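Local coordinates for conserved hypothetical protein (Streptococcus pneumoniae, PDB 2GK4) that is of unproven function but probably joins phosphopantothenate to cysteine on the pathway to coenzyme A, at residues L40-E45 and L222-I227; K161-V164 and D169-V172. All blocks are in the same frame, centred on the assembly; numbering follows the deposited sequence. Where two conformers were deposited one is given.

How the interactions relate
Both contacts sit against the central mixed sheet of a Rossmann-like alpha/beta/alpha sandwich, but they border opposite faces of it. Strand 186-191 supplies the evidence: L223 of the helix in interaction 1 touches L186 and I188, whereas L171 of interaction 2 touches A189, whose side chain lies on the other face. Their centres are 25 Å apart and their nearest atoms about 11 Å, so they do not touch. Along the chain, interaction 2 is nested inside the loop that interaction 1 closes. Interaction 1 is a long-range helix-to-turn contact, 177 residues apart at the closest ends; interaction 2 is local, within one beta-alpha-beta unit. Neither carries a hydrogen bond across its segments.

Interaction 1 (L40-E45 and L222-I227); sequences LSAGYE and LLLEKI
One methyl of L224, CD1, fills the angle between A42 and Y44. It lies 3.7 Å from A42 CB and 3.7 Å from Y44 CE1, and the two approaches open at about 71°, so this branch is the bump and the methyl and ring together form the notch. The second branch, CD2, meets A42 CB at 3.9 Å. L224 reaches the notch because its CG is anti to the backbone N (chi1 176°), which swings the branched end across to the turn. Farther along the ring, I227 CG2 lies 4.0 Å from Y44 CZ and 3.9 Å from Y44 OH, meeting the ring obliquely; the two side chains pass in opposite directions. The phenol is also fixed at its polar end, where Y44 OH hydrogen-bonds H231 NE2. Between A42 and Y44 the chain turns at G43, whose positive phi of 99° and backbone bond from G43 N to L40 O (2.9 Å) belong to a Schellman motif ending helix 30-41. L224 also touches T38 and I227 touches L39, extending the packing onto that helix. The contact thus sets helix 216-228 beside the alpha-to-beta turn leading into strand 45-50 of a Rossmann-like sandwich.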
ATOM      1  N   LEU A  40       2.502  28.073  -3.988  1.00 19.54           N
ATOM      2  CA  LEU A  40       2.903  28.301  -5.388  1.00 20.25           C
ATOM      3  C   LEU A  40       2.175  29.522  -5.948  1.00 21.15           C
ATOM      4  O   LEU A  40       2.788  30.403  -6.618  1.00 21.87           O
ATOM      5  CB  LEU A  40       2.557  27.063  -6.230  1.00 19.77           C
ATOM      6  CG  LEU A  40       3.490  25.865  -5.947  1.00 19.41           C
ATOM      7  CD1 LEU A  40       2.965  24.586  -6.619  1.00 18.72           C
ATOM      8  CD2 LEU A  40       4.967  26.191  -6.308  1.00 21.50           C
ATOM      9  N   SER A  41       0.881  29.611  -5.667  0.50 21.47           N
ATOM     10  CA  SER A  41       0.057  30.697  -6.220  0.50 22.36           C
ATOM     11  C   SER A  41       0.358  32.056  -5.574  0.50 22.94           C
ATOM     12  O   SER A  41       0.009  33.122  -6.128  0.50 23.13           O
ATOM     13  CB  SER A  41      -1.417  30.335  -6.113  0.50 22.53           C
ATOM     14  OG  SER A  41      -1.698  29.201  -6.922  0.50 22.86           O
ATOM     15  N   ALA A  42       1.029  32.028  -4.426  1.00 23.26           N
ATOM     16  CA  ALA A  42       1.562  33.245  -3.818  1.00 23.78           C
ATOM     17  C   ALA A  42       3.017  33.552  -4.203  1.00 24.21           C
ATOM     18  O   ALA A  42       3.592  34.514  -3.699  1.00 24.76           O
ATOM     19  CB  ALA A  42       1.406  33.189  -2.280  1.00 24.82           C
ATOM     20  N   GLY A  43       3.613  32.737  -5.075  1.00 22.59           N
ATOM     21  CA  GLY A  43       4.902  33.042  -5.696  1.00 22.02           C
ATOM     22  C   GLY A  43       6.127  32.379  -5.065  1.00 22.57           C
ATOM     23  O   GLY A  43       7.264  32.706  -5.434  1.00 23.89           O
ATOM     24  N   TYR A  44       5.923  31.458  -4.120  1.00 21.46           N
ATOM     25  CA  TYR A  44       7.040  30.721  -3.497  1.00 21.96           C
ATOM     26  C   TYR A  44       7.556  29.591  -4.366  1.00 21.83           C
ATOM     27  O   TYR A  44       6.794  28.982  -5.122  1.00 22.17           O
ATOM     28  CB  TYR A  44       6.610  30.113  -2.146  1.00 22.24           C
ATOM     29  CG  TYR A  44       6.426  31.180  -1.106  1.00 24.78           C
ATOM     30  CD1 TYR A  44       5.174  31.731  -0.882  1.00 25.39           C
ATOM     31  CD2 TYR A  44       7.522  31.681  -0.387  1.00 26.21           C
ATOM     32  CE1 TYR A  44       4.985  32.743   0.049  1.00 28.37           C
ATOM     33  CE2 TYR A  44       7.349  32.694   0.553  1.00 25.50           C
ATOM     34  CZ  TYR A  44       6.074  33.216   0.765  1.00 26.87           C
ATOM     35  OH  TYR A  44       5.873  34.234   1.672  1.00 28.88           O
ATOM     36  N   GLU A  45       8.858  29.342  -4.243  1.00 21.68           N
ATOM     37  CA  GLU A  45       9.510  28.173  -4.793  1.00 23.45           C
ATOM     38  C   GLU A  45       9.294  27.059  -3.767  1.00 21.40           C
ATOM     39  O   GLU A  45       9.537  27.269  -2.568  1.00 20.67           O
ATOM     40  CB  GLU A  45      11.002  28.453  -4.976  1.00 23.35           C
ATOM     41  CG  GLU A  45      11.794  27.242  -5.456  1.00 27.81           C
ATOM     42  CD  GLU A  45      13.268  27.586  -5.691  1.00 29.07           C
ATOM     43  OE1 GLU A  45      14.115  26.650  -5.629  1.00 35.65           O
ATOM     44  OE2 GLU A  45      13.562  28.797  -5.898  1.00 31.41           O
ATOM     45  N   LEU A 222      -3.703  30.536   6.632  1.00 24.08           N
ATOM     46  CA  LEU A 222      -3.001  30.906   7.854  1.00 23.58           C
ATOM     47  C   LEU A 222      -1.511  30.551   7.774  1.00 23.17           C
ATOM     48  O   LEU A 222      -0.644  31.353   8.154  1.00 23.16           O
ATOM     49  CB  LEU A 222      -3.671  30.283   9.090  1.00 23.41           C
ATOM     50  CG  LEU A 222      -3.067  30.718  10.441  1.00 22.62           C
ATOM     51  CD1 LEU A 222      -3.030  32.229  10.581  1.00 22.75           C
ATOM     52  CD2 LEU A 222      -3.829  30.090  11.610  1.00 23.61           C
ATOM     53  N   LEU A 223      -1.186  29.364   7.270  1.00 23.61           N
ATOM     54  CA  LEU A 223       0.216  29.038   7.061  1.00 23.84           C
ATOM     55  C   LEU A 223       0.835  30.053   6.128  1.00 24.27           C
ATOM     56  O   LEU A 223       1.954  30.482   6.367  1.00 24.80           O
ATOM     57  CB  LEU A 223       0.400  27.647   6.460  1.00 24.31           C
ATOM     58  CG  LEU A 223       0.560  26.517   7.459  1.00 26.10           C
ATOM     59  CD1 LEU A 223       0.375  25.172   6.714  1.00 27.25           C
ATOM     60  CD2 LEU A 223       1.932  26.587   8.137  1.00 24.62           C
ATOM     61  N   LEU A 224       0.114  30.448   5.072  1.00 24.51           N
ATOM     62  CA  LEU A 224       0.663  31.472   4.164  1.00 25.61           C
ATOM     63  C   LEU A 224       0.995  32.759   4.924  1.00 26.17           C
ATOM     64  O   LEU A 224       2.092  33.322   4.770  1.00 26.10           O
ATOM     65  CB  LEU A 224      -0.253  31.716   2.948  1.00 25.45           C
ATOM     66  CG  LEU A 224       0.195  32.846   1.980  1.00 26.24           C
ATOM     67  CD1 LEU A 224       1.538  32.532   1.341  1.00 28.43           C
ATOM     68  CD2 LEU A 224      -0.869  33.070   0.876  1.00 27.04           C
ATOM     69  N   GLU A 225       0.061  33.199   5.763  0.50 26.47           N
ATOM     70  CA  GLU A 225       0.242  34.387   6.587  0.50 27.38           C
ATOM     71  C   GLU A 225       1.457  34.268   7.514  0.50 27.59           C
ATOM     72  O   GLU A 225       2.243  35.208   7.654  0.50 27.99           O
ATOM     73  CB  GLU A 225      -1.040  34.646   7.394  0.50 27.19           C
ATOM     74  CG  GLU A 225      -1.004  35.879   8.285  0.50 28.34           C
ATOM     75  CD  GLU A 225      -2.156  35.895   9.276  0.50 28.30           C
ATOM     76  OE1 GLU A 225      -3.309  35.937   8.813  0.50 31.45           O
ATOM     77  OE2 GLU A 225      -1.905  35.870  10.505  0.50 29.24           O
ATOM     78  N   LYS A 226       1.611  33.108   8.148  1.00 27.73           N
ATOM     79  CA  LYS A 226       2.700  32.895   9.090  1.00 28.12           C
ATOM     80  C   LYS A 226       4.037  32.873   8.373  1.00 27.88           C
ATOM     81  O   LYS A 226       5.045  33.408   8.876  1.00 29.05           O
ATOM     82  CB  LYS A 226       2.457  31.619   9.891  1.00 28.00           C
ATOM     83  CG  LYS A 226       1.316  31.797  10.898  1.00 29.68           C
ATOM     84  CD  LYS A 226       1.123  30.562  11.738  1.00 31.35           C
ATOM     85  CE  LYS A 226       1.914  30.646  13.034  1.00 34.50           C
ATOM     86  NZ  LYS A 226       1.542  31.841  13.865  1.00 35.21           N
ATOM     87  N   ILE A 227       4.051  32.276   7.185  1.00 27.22           N
ATOM     88  CA  ILE A 227       5.272  32.246   6.404  1.00 27.37           C
ATOM     89  C   ILE A 227       5.616  33.639   5.871  1.00 28.57           C
ATOM     90  O   ILE A 227       6.788  34.034   5.889  1.00 29.31           O
ATOM     91  CB  ILE A 227       5.202  31.191   5.266  1.00 26.57           C
ATOM     92  CG1 ILE A 227       5.302  29.795   5.887  1.00 23.84           C
ATOM     93  CG2 ILE A 227       6.338  31.388   4.265  1.00 26.32           C
ATOM     94  CD1 ILE A 227       4.884  28.714   4.944  1.00 25.54           C
TER

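Interaction 2 (K161-V164 and D169-V172); sequences KLLV and DHLV
The carbonyl oxygen of K161, 4.4 Å from L171 CD1, takes a hydrogen bond from the side-chain ND2 of N190, and the backbones of K161 and N190 are hydrogen-bonded as well. The amide of N190 therefore reinforces the pairing of the two parallel strands beside the point where L171 approaches. Across the segments themselves no polar bond is made, and the contact is carried by L163, L171 and H170. L163 CD1 is the shared element: it lies 3.8 Å from L171 CD1 and 3.9 Å from H170 CD2, with about 112° between the two directions, so the methyl lies between the side chains of two consecutive helix residues. L171 CD1 in turn sits against the flank of L163, 3.9 Å from L163 CG and 4.1 Å from L163 CB. The two leucines slide past each other in opposite directions, whereas H170 crosses L163 at roughly a right angle and presents its CD2 corner obliquely to the methyl. Both helix residues have CG anti to the backbone N (chi1 176° in H170, -164° in L171), which carries their ends from the helix toward the strand. The backbones approach to 7.2 Å between L163 CA and L171 CA. K161 starts toward the helix, but its chain then leads away from 169-172 and packs on I174 and S178. This is the first half of a beta-alpha-beta unit: helix 168-182 packs against strand 156-163, L163 also touches I174, and L171 reaches past to A189 on neighbouring strand 186-191.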
ATOM      1  N   LYS A 161       0.320  17.112  14.078  1.00 23.75           N
ATOM      2  CA  LYS A 161       0.066  16.064  15.022  1.00 23.56           C
ATOM      3  C   LYS A 161      -1.381  15.659  14.873  1.00 22.75           C
ATOM      4  O   LYS A 161      -2.271  16.502  14.972  1.00 22.56           O
ATOM      5  CB  LYS A 161       0.341  16.559  16.443  1.00 23.62           C
ATOM      6  CG  LYS A 161       0.031  15.554  17.543  1.00 25.83           C
ATOM      7  CD  LYS A 161       0.948  14.337  17.449  1.00 29.01           C
ATOM      8  CE  LYS A 161       2.381  14.705  17.760  1.00 31.86           C
ATOM      9  NZ  LYS A 161       3.271  13.528  17.522  1.00 34.34           N
ATOM     10  N   LEU A 162      -1.610  14.378  14.633  1.00 23.06           N
ATOM     11  CA  LEU A 162      -2.958  13.877  14.347  1.00 22.56           C
ATOM     12  C   LEU A 162      -3.284  12.797  15.369  1.00 23.23           C
ATOM     13  O   LEU A 162      -2.617  11.739  15.425  1.00 23.66           O
ATOM     14  CB  LEU A 162      -3.037  13.315  12.907  1.00 22.66           C
ATOM     15  CG  LEU A 162      -4.324  12.613  12.471  1.00 23.09           C
ATOM     16  CD1 LEU A 162      -5.475  13.625  12.418  1.00 20.74           C
ATOM     17  CD2 LEU A 162      -4.158  11.899  11.118  1.00 23.32           C
ATOM     18  N   LEU A 163      -4.295  13.069  16.187  1.00 23.00           N
ATOM     19  CA  LEU A 163      -4.760  12.100  17.170  1.00 22.95           C
ATOM     20  C   LEU A 163      -6.180  11.702  16.817  1.00 23.27           C
ATOM     21  O   LEU A 163      -6.753  12.237  15.873  1.00 22.90           O
ATOM     22  CB  LEU A 163      -4.695  12.686  18.574  1.00 23.57           C
ATOM     23  CG  LEU A 163      -3.303  13.152  19.015  1.00 23.69           C
ATOM     24  CD1 LEU A 163      -3.420  13.711  20.422  1.00 27.59           C
ATOM     25  CD2 LEU A 163      -2.246  12.038  18.976  1.00 27.12           C
ATOM     26  N   VAL A 164      -6.753  10.790  17.593  1.00 23.21           N
ATOM     27  CA  VAL A 164      -8.096  10.281  17.296  1.00 24.75           C
ATOM     28  C   VAL A 164      -8.952  10.292  18.573  1.00 24.63           C
ATOM     29  O   VAL A 164      -8.626   9.606  19.545  1.00 25.51           O
ATOM     30  CB  VAL A 164      -8.054   8.842  16.696  1.00 25.04           C
ATOM     31  CG1 VAL A 164      -9.452   8.469  16.189  1.00 27.63           C
ATOM     32  CG2 VAL A 164      -7.044   8.735  15.515  1.00 25.84           C
ATOM     33  N   ASP A 169      -7.719  20.164  24.684  1.00 21.18           N
ATOM     34  CA  ASP A 169      -6.643  20.447  25.620  1.00 22.32           C
ATOM     35  C   ASP A 169      -5.569  19.335  25.564  1.00 21.29           C
ATOM     36  O   ASP A 169      -4.374  19.611  25.696  1.00 20.30           O
ATOM     37  CB  ASP A 169      -7.188  20.633  27.049  1.00 22.67           C
ATOM     38  CG  ASP A 169      -7.854  22.002  27.256  1.00 27.96           C
ATOM     39  OD1 ASP A 169      -7.561  22.942  26.486  1.00 27.61           O
ATOM     40  OD2 ASP A 169      -8.663  22.147  28.204  1.00 29.20           O
ATOM     41  N   HIS A 170      -5.995  18.092  25.334  1.00 21.29           N
ATOM     42  CA  HIS A 170      -5.036  16.973  25.256  1.00 22.55           C
ATOM     43  C   HIS A 170      -4.223  17.118  23.980  1.00 22.61           C
ATOM     44  O   HIS A 170      -2.997  16.932  23.981  1.00 22.61           O
ATOM     45  CB  HIS A 170      -5.749  15.617  25.299  1.00 22.36           C
ATOM     46  CG  HIS A 170      -4.832  14.437  25.129  1.00 25.15           C
ATOM     47  ND1 HIS A 170      -3.886  14.090  26.067  1.00 27.04           N
ATOM     48  CD2 HIS A 170      -4.726  13.523  24.133  1.00 27.02           C
ATOM     49  CE1 HIS A 170      -3.240  13.010  25.660  1.00 26.73           C
ATOM     50  NE2 HIS A 170      -3.721  12.655  24.485  1.00 26.68           N
ATOM     51  N   LEU A 171      -4.915  17.516  22.913  1.00 22.45           N
ATOM     52  CA  LEU A 171      -4.308  17.727  21.612  1.00 23.50           C
ATOM     53  C   LEU A 171      -3.207  18.783  21.754  1.00 22.77           C
ATOM     54  O   LEU A 171      -2.099  18.603  21.255  1.00 22.29           O
ATOM     55  CB  LEU A 171      -5.394  18.168  20.625  1.00 24.08           C
ATOM     56  CG  LEU A 171      -5.229  18.146  19.120  1.00 26.36           C
ATOM     57  CD1 LEU A 171      -4.608  16.815  18.642  1.00 25.76           C
ATOM     58  CD2 LEU A 171      -6.597  18.404  18.417  1.00 25.15           C
ATOM     59  N   VAL A 172      -3.524  19.886  22.430  1.00 21.56           N
ATOM     60  CA  VAL A 172      -2.541  20.940  22.703  1.00 22.03           C
ATOM     61  C   VAL A 172      -1.351  20.449  23.543  1.00 21.58           C
ATOM     62  O   VAL A 172      -0.194  20.726  23.207  1.00 22.53           O
ATOM     63  CB  VAL A 172      -3.211  22.164  23.391  1.00 21.72           C
ATOM     64  CG1 VAL A 172      -2.145  23.166  23.896  1.00 23.41           C
ATOM     65  CG2 VAL A 172      -4.145  22.833  22.365  1.00 21.91           C
TER